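Local coordinates for protein methionine gamma-lyase (Trichomonas vaginalis, PDB 1E5E) that belongs to the pyridoxal-phosphate-dependent enzymes of the Cys/Met metabolism family and is built as an assembly of four subunits, at residues Pro62-Ser65 and Asn66-Lys70; Gly112-His115 and Ala116-His120; Asn270-Lys273 and Val274-Leu278. One frame throughout, in Å; residues are numbered along the deposited sequence.

Interaction 1: residues Pro62-Ser65 and Asn66-Lys70; sequences PTVS and NLEGK
The carboxylate of Glu68 turns one face toward the preceding helical turn, and Val64 CG1 lies over that face, 3.5 Å from Glu68 OE2 and nearer to that oxygen than to CD. Ser65 reaches the same side of the group with its backbone, its CA being 3.6 Å from Glu68 OE1. OE2 is held from elsewhere, by a salt bridge to Arg233 NH1 and a hydrogen bond from Ala82 N, which probably steady the negative charge in this buried setting.

The second flat group is the amide of Asn66. Lys70 NZ comes to OD1 in the carbonyl plane, on a lone pair, at 2.6 Å; the ammonium also binds Ala15 O.

Val64 CG1, anti to its backbone N (chi1 176°), runs up the helix, and Glu68 CG, beside its own N (chi1 -68°), turns back to meet it and brushes Val64 O at 3.3 Å. Beneath them the i to i+4 backbone bonds run through: Glu68 N to Val64 O and Gly69 N to Ser65 O are both 3.0 Å, while that from Leu67 N to Thr63 O is weak at 3.4 Å.

Val64 and Leu67 pack on helix 247-257, and Glu68 faces strand 79-83. Val64 and Glu68 form an i to i+4 pair on a buried helix, one that leads into an edge strand of the seven-stranded sheet characteristic of fold type I pyridoxal-phosphate enzymes.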
loop_
_atom_site.group_PDB
_atom_site.type_symbol
_atom_site.label_atom_id
_atom_site.label_comp_id
_atom_site.label_asym_id
_atom_site.label_seq_id
_atom_site.Cartn_x
_atom_site.Cartn_y
_atom_site.Cartn_z
ATOM N N PRO A 62 -5.691 -11.300 -10.738
ATOM C CA PRO A 62 -5.979 -12.336 -9.746
ATOM C C PRO A 62 -6.448 -11.812 -8.406
ATOM O O PRO A 62 -7.314 -12.422 -7.781
ATOM C CB PRO A 62 -4.704 -13.159 -9.642
ATOM C CG PRO A 62 -3.768 -12.647 -10.649
ATOM C CD PRO A 62 -4.297 -11.350 -11.201
ATOM N N THR A 63 -5.923 -10.683 -7.910
ATOM C CA THR A 63 -6.456 -10.155 -6.638
ATOM C C THR A 63 -7.900 -9.702 -6.856
ATOM O O THR A 63 -8.749 -9.806 -5.985
ATOM C CB THR A 63 -5.584 -8.974 -6.174
ATOM O OG1 THR A 63 -4.264 -9.460 -5.883
ATOM C CG2 THR A 63 -6.158 -8.199 -5.003
ATOM N N VAL A 64 -8.185 -9.104 -8.023
ATOM C CA VAL A 64 -9.535 -8.583 -8.283
ATOM C C VAL A 64 -10.498 -9.775 -8.438
ATOM O O VAL A 64 -11.550 -9.688 -7.823
ATOM C CB VAL A 64 -9.588 -7.600 -9.481
ATOM C CG1 VAL A 64 -10.994 -7.133 -9.813
ATOM C CG2 VAL A 64 -8.708 -6.360 -9.192
ATOM N N SER A 65 -10.098 -10.869 -9.100
ATOM C CA SER A 65 -10.906 -12.035 -9.210
ATOM C C SER A 65 -11.186 -12.615 -7.823
ATOM O O SER A 65 -12.288 -13.109 -7.653
ATOM C CB SER A 65 -10.269 -13.202 -10.008
ATOM O OG SER A 65 -10.005 -12.675 -11.287
ATOM N N ASN A 66 -10.204 -12.613 -6.935
ATOM C CA ASN A 66 -10.483 -13.136 -5.598
ATOM C C ASN A 66 -11.677 -12.406 -4.985
ATOM O O ASN A 66 -12.642 -13.013 -4.516
ATOM C CB ASN A 66 -9.224 -13.053 -4.718
ATOM C CG ASN A 66 -9.489 -13.603 -3.324
ATOM O OD1 ASN A 66 -10.384 -14.412 -3.063
ATOM N ND2 ASN A 66 -8.685 -13.141 -2.387
ATOM N N LEU A 67 -11.646 -11.086 -4.882
ATOM C CA LEU A 67 -12.784 -10.330 -4.357
ATOM C C LEU A 67 -14.081 -10.639 -5.131
ATOM O O LEU A 67 -15.138 -10.812 -4.556
ATOM C CB LEU A 67 -12.526 -8.827 -4.619
ATOM C CG LEU A 67 -13.673 -7.884 -4.229
ATOM C CD1 LEU A 67 -13.960 -8.134 -2.731
ATOM C CD2 LEU A 67 -13.282 -6.437 -4.544
ATOM N N GLU A 68 -14.038 -10.655 -6.459
ATOM C CA GLU A 68 -15.196 -10.922 -7.296
ATOM C C GLU A 68 -15.903 -12.236 -7.002
ATOM O O GLU A 68 -17.158 -12.271 -6.843
ATOM C CB GLU A 68 -14.817 -10.792 -8.772
ATOM C CG GLU A 68 -14.492 -9.338 -9.189
ATOM C CD GLU A 68 -13.928 -9.307 -10.607
ATOM O OE1 GLU A 68 -13.462 -10.376 -11.098
ATOM O OE2 GLU A 68 -13.984 -8.246 -11.301
ATOM N N GLY A 69 -15.167 -13.316 -6.824
ATOM C CA GLY A 69 -15.720 -14.657 -6.557
ATOM C C GLY A 69 -16.318 -14.686 -5.167
ATOM O O GLY A 69 -17.387 -15.274 -4.904
ATOM N N LYS A 70 -15.675 -13.971 -4.249
ATOM C CA LYS A 70 -16.232 -13.903 -2.882
ATOM C C LYS A 70 -17.578 -13.191 -2.900
ATOM O O LYS A 70 -18.581 -13.743 -2.382
ATOM C CB LYS A 70 -15.238 -13.276 -1.933
ATOM C CG LYS A 70 -14.101 -14.184 -1.460
ATOM C CD LYS A 70 -13.054 -13.435 -0.665
ATOM C CE LYS A 70 -12.083 -14.384 0.068
ATOM N NZ LYS A 70 -11.427 -15.306 -0.908
#

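Interaction 2: residues Gly112-His115 and Ala116-His120; sequences GCTH and ALFEH
Ala116 meets the first turn of the helix through its backbone, its N giving a hydrogen bond to Gly112 O at 3.0 Å. Leu117 follows with a bond from N to Cys113 O (2.9 Å), and its side chain packs on Ile90 of helix 86-97. Phe118 carries the hydrophobic side of the contact: Thr114 CG2 rests over one face of its ring, 3.9 Å from the centroid and 17° off the normal, in a CH-pi contact. The two side chains run alongside each other and point the same way; the ring also meets Tyr152 edge-to-face and touches strands 103-107 and 128-132. Helix 112-124 is the connection of a beta-alpha-beta crossover between these parallel, neighbouring strands, and the side chain of Thr114 is about 4 Å from the bound N-(hydroxy{3-hydroxy-2-methyl-5-[(phosphonooxy)methyl]pyridin-4-yl}methyl)norvaline. Glu119, extended beyond CG, carries its carboxylate back to the His115 ring. OE1 sits at the ring edge, 3.4 Å from His115 CE1, the two planes 75° apart. A water bridges them in the ring plane, donating to Glu119 OE1 (2.7 Å) and hydrogen-bonded to His115 ND1 at 2.8 Å. His115 also stacks on Phe131, and Glu361 brings a like charge close to Glu119. Last comes His120, whose N bonds Ala116 O (2.9 Å).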
loop_
_atom_site.group_PDB
_atom_site.type_symbol
_atom_site.label_atom_id
_atom_site.label_comp_id
_atom_site.label_asym_id
_atom_site.label_seq_id
_atom_site.Cartn_x
_atom_site.Cartn_y
_atom_site.Cartn_z
ATOM N N GLY A 112 -28.275 10.752 -5.508
ATOM C CA GLY A 112 -28.165 11.902 -6.392
ATOM C C GLY A 112 -27.394 11.714 -7.689
ATOM O O GLY A 112 -27.930 12.047 -8.766
ATOM N N CYS A 113 -26.168 11.183 -7.651
ATOM C CA CYS A 113 -25.376 11.038 -8.865
ATOM C C CYS A 113 -25.971 10.035 -9.816
ATOM O O CYS A 113 -25.864 10.255 -11.026
ATOM C CB CYS A 113 -23.870 10.767 -8.547
ATOM S SG CYS A 113 -23.217 11.657 -7.103
ATOM N N THR A 114 -26.609 8.962 -9.379
ATOM C CA THR A 114 -27.236 8.062 -10.332
ATOM C C THR A 114 -28.379 8.752 -11.094
ATOM O O THR A 114 -28.613 8.601 -12.300
ATOM C CB THR A 114 -27.840 6.843 -9.615
ATOM O OG1 THR A 114 -26.943 6.309 -8.652
ATOM C CG2 THR A 114 -28.204 5.796 -10.657
ATOM N N HIS A 115 -29.165 9.529 -10.321
ATOM C CA HIS A 115 -30.299 10.264 -10.895
ATOM C C HIS A 115 -29.782 11.228 -11.972
ATOM O O HIS A 115 -30.340 11.232 -13.062
ATOM C CB HIS A 115 -31.018 11.062 -9.791
ATOM C CG HIS A 115 -32.373 11.576 -10.194
ATOM N ND1 HIS A 115 -32.546 12.699 -11.026
ATOM C CD2 HIS A 115 -33.593 11.081 -9.816
ATOM C CE1 HIS A 115 -33.862 12.844 -11.146
ATOM N NE2 HIS A 115 -34.495 11.920 -10.448
ATOM N N ALA A 116 -28.660 11.890 -11.674
ATOM C CA ALA A 116 -28.068 12.781 -12.691
ATOM C C ALA A 116 -27.554 12.035 -13.904
ATOM O O ALA A 116 -27.746 12.399 -15.078
ATOM C CB ALA A 116 -26.941 13.613 -12.078
ATOM N N LEU A 117 -26.883 10.907 -13.691
ATOM C CA LEU A 117 -26.382 10.061 -14.776
ATOM C C LEU A 117 -27.551 9.744 -15.747
ATOM O O LEU A 117 -27.498 9.892 -16.970
ATOM C CB LEU A 117 -25.823 8.730 -14.221
ATOM C CG LEU A 117 -25.549 7.607 -15.214
ATOM C CD1 LEU A 117 -24.446 7.969 -16.223
ATOM C CD2 LEU A 117 -25.179 6.285 -14.523
ATOM N N PHE A 118 -28.633 9.270 -15.135
ATOM C CA PHE A 118 -29.846 8.875 -15.843
ATOM C C PHE A 118 -30.526 10.072 -16.516
ATOM O O PHE A 118 -30.865 10.045 -17.709
ATOM C CB PHE A 118 -30.760 8.099 -14.897
ATOM C CG PHE A 118 -30.466 6.701 -14.414
ATOM C CD1 PHE A 118 -29.264 6.086 -14.747
ATOM C CD2 PHE A 118 -31.330 5.986 -13.588
ATOM C CE1 PHE A 118 -28.995 4.810 -14.310
ATOM C CE2 PHE A 118 -31.070 4.693 -13.111
ATOM C CZ PHE A 118 -29.860 4.121 -13.493
ATOM N N GLU A 119 -30.729 11.186 -15.818
ATOM C CA GLU A 119 -31.508 12.300 -16.317
ATOM C C GLU A 119 -30.764 13.108 -17.376
ATOM O O GLU A 119 -31.380 13.519 -18.336
ATOM C CB GLU A 119 -31.946 13.226 -15.168
ATOM C CG GLU A 119 -32.821 14.380 -15.633
ATOM C CD GLU A 119 -33.458 15.135 -14.487
ATOM O OE1 GLU A 119 -32.940 15.264 -13.365
ATOM O OE2 GLU A 119 -34.578 15.647 -14.686
ATOM N N HIS A 120 -29.458 13.285 -17.193
ATOM C CA HIS A 120 -28.677 14.082 -18.103
ATOM C C HIS A 120 -27.767 13.380 -19.088
ATOM O O HIS A 120 -27.808 13.687 -20.280
ATOM C CB HIS A 120 -27.878 15.131 -17.291
ATOM C CG HIS A 120 -28.820 15.990 -16.490
ATOM N ND1 HIS A 120 -29.747 16.786 -17.140
ATOM C CD2 HIS A 120 -29.001 16.195 -15.170
ATOM C CE1 HIS A 120 -30.460 17.448 -16.250
ATOM N NE2 HIS A 120 -30.024 17.104 -15.049
HETATM O O HOH W 1 -30.709 14.587 -12.023
#

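Interaction 3: residues Asn270-Lys273 and Val274-Leu278; sequences NAMK and VAEYL
Met272 and Glu276, one helical turn apart, slant across each other on the outer side of the helix. Met272 has CG anti to its backbone N (chi1 -178°), beside its own carbonyl carbon, and so heads up the helix; Glu276 has the opposite lean, with CG brought back beside its backbone N (chi1 -71°). The two chains therefore converge. Met272 then bends at both chi2 and chi3, setting the sulfur next to the carboxylate, with Met272 SD 3.4 Å from Glu276 OE2. Met272 CG is also beside this oxygen. Glu276 was modelled in two conformations, so this meeting of sulfur and carboxylate holds for one of them and is doubtful as a constant feature.

On the buried side the contacts are between side chains and the carbonyls of the previous turn. Val274 CG2 lies 3.3 Å from Asn270 O. Ala275 CB is equally close, at 3.3 Å, to Ala271 O. Those same carbonyl oxygens accept the backbone bonds, Val274 N to Asn270 O at 2.9 Å and Ala275 N to Ala271 O at 2.7 Å. The next two, Glu276 N to Met272 O and Tyr277 N to Lys273 O, are both 3.1 Å long.

Lys273 is extended beyond CG at the exposed surface. At the start, the amide nitrogen ND2 of Asn270 is gripped by two carbonyls, those of Gly377 and Glu379.

Within the fold, helix 260-279 lies with Val274, Ala275 and Leu278 on strand 311-316 of the five-stranded sheet, while Asn270 and Lys273 border helix 381-396, Tyr277 packs on Ile385 and Lys389 of that same helix, and Ala271 and Met272 touch Tyr289.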
loop_
_atom_site.group_PDB
_atom_site.type_symbol
_atom_site.label_atom_id
_atom_site.label_comp_id
_atom_site.label_asym_id
_atom_site.label_seq_id
_atom_site.Cartn_x
_atom_site.Cartn_y
_atom_site.Cartn_z
ATOM N N ASN A 270 -27.125 -1.478 16.738
ATOM C CA ASN A 270 -26.979 -0.115 17.186
ATOM C C ASN A 270 -28.062 0.790 16.593
ATOM O O ASN A 270 -28.605 1.666 17.272
ATOM C CB ASN A 270 -25.614 0.479 16.830
ATOM C CG ASN A 270 -24.486 0.135 17.762
ATOM O OD1 ASN A 270 -24.679 -0.322 18.897
ATOM N ND2 ASN A 270 -23.264 0.415 17.299
ATOM N N ALA A 271 -28.308 0.616 15.307
ATOM C CA ALA A 271 -29.256 1.433 14.583
ATOM C C ALA A 271 -30.675 1.277 15.160
ATOM O O ALA A 271 -31.341 2.277 15.381
ATOM C CB ALA A 271 -29.305 1.105 13.078
ATOM N N MET A 272 -31.064 0.046 15.494
ATOM C CA MET A 272 -32.391 -0.105 16.114
ATOM C C MET A 272 -32.422 0.749 17.384
ATOM O O MET A 272 -33.418 1.470 17.576
ATOM C CB MET A 272 -32.741 -1.557 16.406
ATOM C CG MET A 272 -34.132 -1.765 17.009
ATOM S SD MET A 272 -35.490 -1.151 15.978
ATOM C CE MET A 272 -35.723 -2.455 14.803
ATOM N N LYS A 273 -31.384 0.733 18.236
ATOM C CA LYS A 273 -31.451 1.521 19.461
ATOM C C LYS A 273 -31.486 3.020 19.174
ATOM O O LYS A 273 -32.284 3.743 19.782
ATOM C CB LYS A 273 -30.267 1.260 20.414
ATOM C CG LYS A 273 -30.265 -0.171 20.926
ATOM C CD LYS A 273 -28.943 -0.592 21.523
ATOM C CE LYS A 273 -29.060 -2.041 22.062
ATOM N NZ LYS A 273 -27.690 -2.427 22.521
ATOM N N VAL A 274 -30.661 3.445 18.222
ATOM C CA VAL A 274 -30.598 4.856 17.900
ATOM C C VAL A 274 -31.895 5.335 17.252
ATOM O O VAL A 274 -32.370 6.434 17.607
ATOM C CB VAL A 274 -29.392 5.206 17.015
ATOM C CG1 VAL A 274 -29.461 6.643 16.565
ATOM C CG2 VAL A 274 -28.087 4.930 17.785
ATOM N N ALA A 275 -32.467 4.507 16.396
ATOM C CA ALA A 275 -33.691 4.944 15.725
ATOM C C ALA A 275 -34.805 5.095 16.757
ATOM O O ALA A 275 -35.531 6.072 16.672
ATOM C CB ALA A 275 -34.108 3.983 14.614
ATOM N N GLU A 276 -34.951 4.153 17.666
ATOM C CA GLU A 276 -35.950 4.202 18.713
ATOM C C GLU A 276 -35.792 5.455 19.572
ATOM O O GLU A 276 -36.785 6.112 19.855
ATOM C CB GLU A 276 -35.886 2.977 19.650
ATOM C CG GLU A 276 -36.359 1.710 18.968
ATOM C CD GLU A 276 -36.514 0.406 19.690
ATOM O OE1 GLU A 276 -36.425 0.274 20.928
ATOM O OE2 GLU A 276 -36.788 -0.641 19.044
ATOM N N TYR A 277 -34.547 5.845 19.885
ATOM C CA TYR A 277 -34.339 7.053 20.660
ATOM C C TYR A 277 -34.771 8.282 19.880
ATOM O O TYR A 277 -35.395 9.185 20.431
ATOM C CB TYR A 277 -32.835 7.172 21.069
ATOM C CG TYR A 277 -32.635 8.526 21.740
ATOM C CD1 TYR A 277 -33.032 8.694 23.053
ATOM C CD2 TYR A 277 -32.063 9.580 21.074
ATOM C CE1 TYR A 277 -32.884 9.916 23.689
ATOM C CE2 TYR A 277 -31.887 10.814 21.679
ATOM C CZ TYR A 277 -32.320 10.951 22.983
ATOM O OH TYR A 277 -32.195 12.145 23.608
ATOM N N LEU A 278 -34.458 8.375 18.586
ATOM C CA LEU A 278 -34.783 9.541 17.793
ATOM C C LEU A 278 -36.297 9.718 17.647
ATOM O O LEU A 278 -36.833 10.805 17.784
ATOM C CB LEU A 278 -34.177 9.501 16.390
ATOM C CG LEU A 278 -32.639 9.451 16.327
ATOM C CD1 LEU A 278 -32.168 9.208 14.886
ATOM C CD2 LEU A 278 -32.065 10.740 16.890
#

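Overall arrangement
From the N terminus the three interactions come in series, and none encloses or crosses another. Each joins consecutive segments of a single helix, so the loop it closes is only a helical turn. Interaction 1 comes first, on helix 62-75, which packs on helix 247-257 and touches strand 79-83. Interaction 2 follows on helix 112-124, near the other edge of the same seven-stranded sheet, where strand 128-132 is outermost. Interaction 3 lies much later, on helix 260-279, against the separate five-stranded sheet and helix 381-396. Their centres are about 29 to 35 Å apart, and no two of them touch.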